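Local coordinates for ABC-type transport system, sugar-family extracellular solute-binding protein (PDB 6HNI) that binds tyrosine as the substrate-binding lipoprotein of an ABC-type transport system and has adhesive properties in Clostridium difficile, at residues K156-M161 with N183-V188. The protein carries 1 engineered substitution. Numbering follows the deposited sequence. Where two conformers were deposited one is given.
Sequences KTIGVM and NGFKVV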
loop_
_atom_site.group_PDB
_atom_site.type_symbol
_atom_site.label_atom_id
_atom_site.label_comp_id
_atom_site.label_asym_id
_atom_site.label_seq_id
_atom_site.Cartn_x
_atom_site.Cartn_y
_atom_site.Cartn_z
ATOM N N LYS A 156 3.278 -22.076 13.039
ATOM C CA LYS A 156 1.857 -22.438 13.003
ATOM C C LYS A 156 0.928 -21.302 13.372
ATOM O O LYS A 156 -0.256 -21.389 13.087
ATOM C CB LYS A 156 1.561 -23.658 13.894
ATOM C CG LYS A 156 2.248 -24.955 13.431
ATOM C CD LYS A 156 1.604 -25.594 12.193
ATOM C CE LYS A 156 0.525 -26.658 12.522
ATOM N NZ LYS A 156 -0.434 -27.023 11.395
ATOM N N THR A 157 1.458 -20.266 14.037
ATOM C CA THR A 157 0.650 -19.151 14.527
ATOM C C THR A 157 1.168 -17.844 13.944
ATOM O O THR A 157 2.315 -17.496 14.140
ATOM C CB THR A 157 0.614 -19.061 16.094
ATOM O OG1 THR A 157 0.131 -20.296 16.652
ATOM C CG2 THR A 157 -0.317 -17.948 16.521
ATOM N N ILE A 158 0.274 -17.157 13.250
ATOM C CA ILE A 158 0.587 -15.914 12.518
ATOM C C ILE A 158 -0.101 -14.759 13.265
ATOM O O ILE A 158 -1.314 -14.785 13.438
ATOM C CB ILE A 158 0.042 -15.959 11.066
ATOM C CG1 ILE A 158 0.636 -17.168 10.327
ATOM C CG2 ILE A 158 0.355 -14.657 10.336
ATOM C CD1 ILE A 158 -0.068 -17.491 9.039
ATOM N N GLY A 159 0.664 -13.743 13.651
ATOM C CA GLY A 159 0.080 -12.523 14.164
ATOM C C GLY A 159 -0.184 -11.501 13.049
ATOM O O GLY A 159 0.555 -11.474 12.052
ATOM N N VAL A 160 -1.158 -10.668 13.296
ATOM C CA VAL A 160 -1.420 -9.513 12.385
ATOM C C VAL A 160 -1.897 -8.339 13.228
ATOM O O VAL A 160 -2.913 -8.422 13.932
ATOM C CB VAL A 160 -2.414 -9.905 11.284
ATOM C CG1 VAL A 160 -3.782 -10.289 11.758
ATOM C CG2 VAL A 160 -2.534 -8.742 10.312
ATOM N N MET A 161 -1.162 -7.235 13.155
ATOM C CA MET A 161 -1.579 -5.951 13.706
ATOM C C MET A 161 -2.015 -5.052 12.549
ATOM O O MET A 161 -1.325 -4.990 11.515
ATOM C CB MET A 161 -0.445 -5.321 14.545
ATOM C CG MET A 161 -0.828 -4.031 15.203
ATOM S SD MET A 161 0.309 -3.505 16.502
ATOM C CE MET A 161 1.746 -3.168 15.518
ATOM N N ASN A 183 -5.107 -23.961 5.569
ATOM C CA ASN A 183 -3.727 -24.453 5.520
ATOM C C ASN A 183 -3.120 -24.754 6.891
ATOM O O ASN A 183 -1.928 -24.962 7.029
ATOM C CB ASN A 183 -2.884 -23.456 4.729
ATOM C CG ASN A 183 -3.235 -23.455 3.258
ATOM O OD1 ASN A 183 -3.147 -24.478 2.586
ATOM N ND2 ASN A 183 -3.681 -22.315 2.765
ATOM N N GLY A 184 -3.972 -24.804 7.904
ATOM C CA GLY A 184 -3.554 -25.304 9.238
ATOM C C GLY A 184 -2.816 -24.312 10.120
ATOM O O GLY A 184 -2.030 -24.725 10.991
ATOM N N PHE A 185 -3.078 -23.012 9.942
ATOM C CA PHE A 185 -2.494 -21.961 10.813
ATOM C C PHE A 185 -3.563 -21.359 11.718
ATOM O O PHE A 185 -4.774 -21.359 11.396
ATOM C CB PHE A 185 -1.923 -20.818 9.940
ATOM C CG PHE A 185 -0.794 -21.231 9.089
ATOM C CD1 PHE A 185 0.486 -21.214 9.558
ATOM C CD2 PHE A 185 -1.019 -21.621 7.788
ATOM C CE1 PHE A 185 1.562 -21.583 8.741
ATOM C CE2 PHE A 185 0.016 -22.031 6.989
ATOM C CZ PHE A 185 1.312 -21.990 7.444
ATOM N N LYS A 186 -3.075 -20.851 12.847
ATOM C CA LYS A 186 -3.825 -20.009 13.779
ATOM C C LYS A 186 -3.481 -18.538 13.498
ATOM O O LYS A 186 -2.338 -18.225 13.204
ATOM C CB LYS A 186 -3.403 -20.354 15.211
ATOM C CG LYS A 186 -4.124 -19.571 16.291
ATOM C CD LYS A 186 -3.980 -20.318 17.617
ATOM C CE LYS A 186 -4.696 -19.617 18.741
ATOM N NZ LYS A 186 -3.827 -18.536 19.257
ATOM N N VAL A 187 -4.451 -17.643 13.602
ATOM C CA VAL A 187 -4.173 -16.218 13.438
ATOM C C VAL A 187 -4.496 -15.525 14.757
ATOM O O VAL A 187 -5.559 -15.764 15.336
ATOM C CB VAL A 187 -5.045 -15.589 12.336
ATOM C CG1 VAL A 187 -4.855 -14.071 12.225
ATOM C CG2 VAL A 187 -4.741 -16.279 11.037
ATOM N N VAL A 188 -3.592 -14.688 15.221
ATOM C CA VAL A 188 -3.829 -13.813 16.374
ATOM C C VAL A 188 -3.855 -12.362 15.878
ATOM O O VAL A 188 -2.855 -11.876 15.326
ATOM C CB VAL A 188 -2.718 -13.984 17.420
ATOM C CG1 VAL A 188 -2.987 -13.084 18.602
ATOM C CG2 VAL A 188 -2.622 -15.430 17.867
HETATM O O HOH W 1 -2.230 -24.142 13.700
HETATM O O HOH W 2 0.209 -25.798 8.186
#
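Gly184 O is gripped twice: Lys156 NZ reaches it at 2.8 Å, 18° from the carbonyl plane, and a water donates to it at 2.8 Å. Bends at chi2 and at chi3 (-93°) fold the lysine chain back so that its ammonium meets this carbonyl, just where the chain leaves helix 167-183 through the positive phi of Gly184. A second water donates to Asn183 O and lies over one face of the Phe185 ring, with a weak link to Lys156 NZ.

From here the strands run parallel. Lys186 N donates to Lys156 O at 2.9 Å, Ile158 N to Lys186 O, Val188 N to Ile158 O and Val160 N to Val188 O, so Lys186 and Val188 bond through both N and O to residues flanking their partners Thr157 and Gly159. Lys156 O also sits near the plane of the Phe185 ring, at its edge.

On the face turned to helix 167-183, Ile158 CD1 comes obliquely to Phe185 CD1 at 3.8 Å, and Val160 CG1 meets Val187 CG1 at 4.0 Å; Tyr179, Ala180 and Leu176 pack against this row. On the opposite face, Thr157 CG2 touches Val188 CG2 at 3.7 Å.

This is the right-handed beta-alpha-beta crossover of one lobe's parallel sheet, with 186-192 at its edge: backbone bonds set the register, and the lysine ties the helix exit to the start of the neighbouring strand.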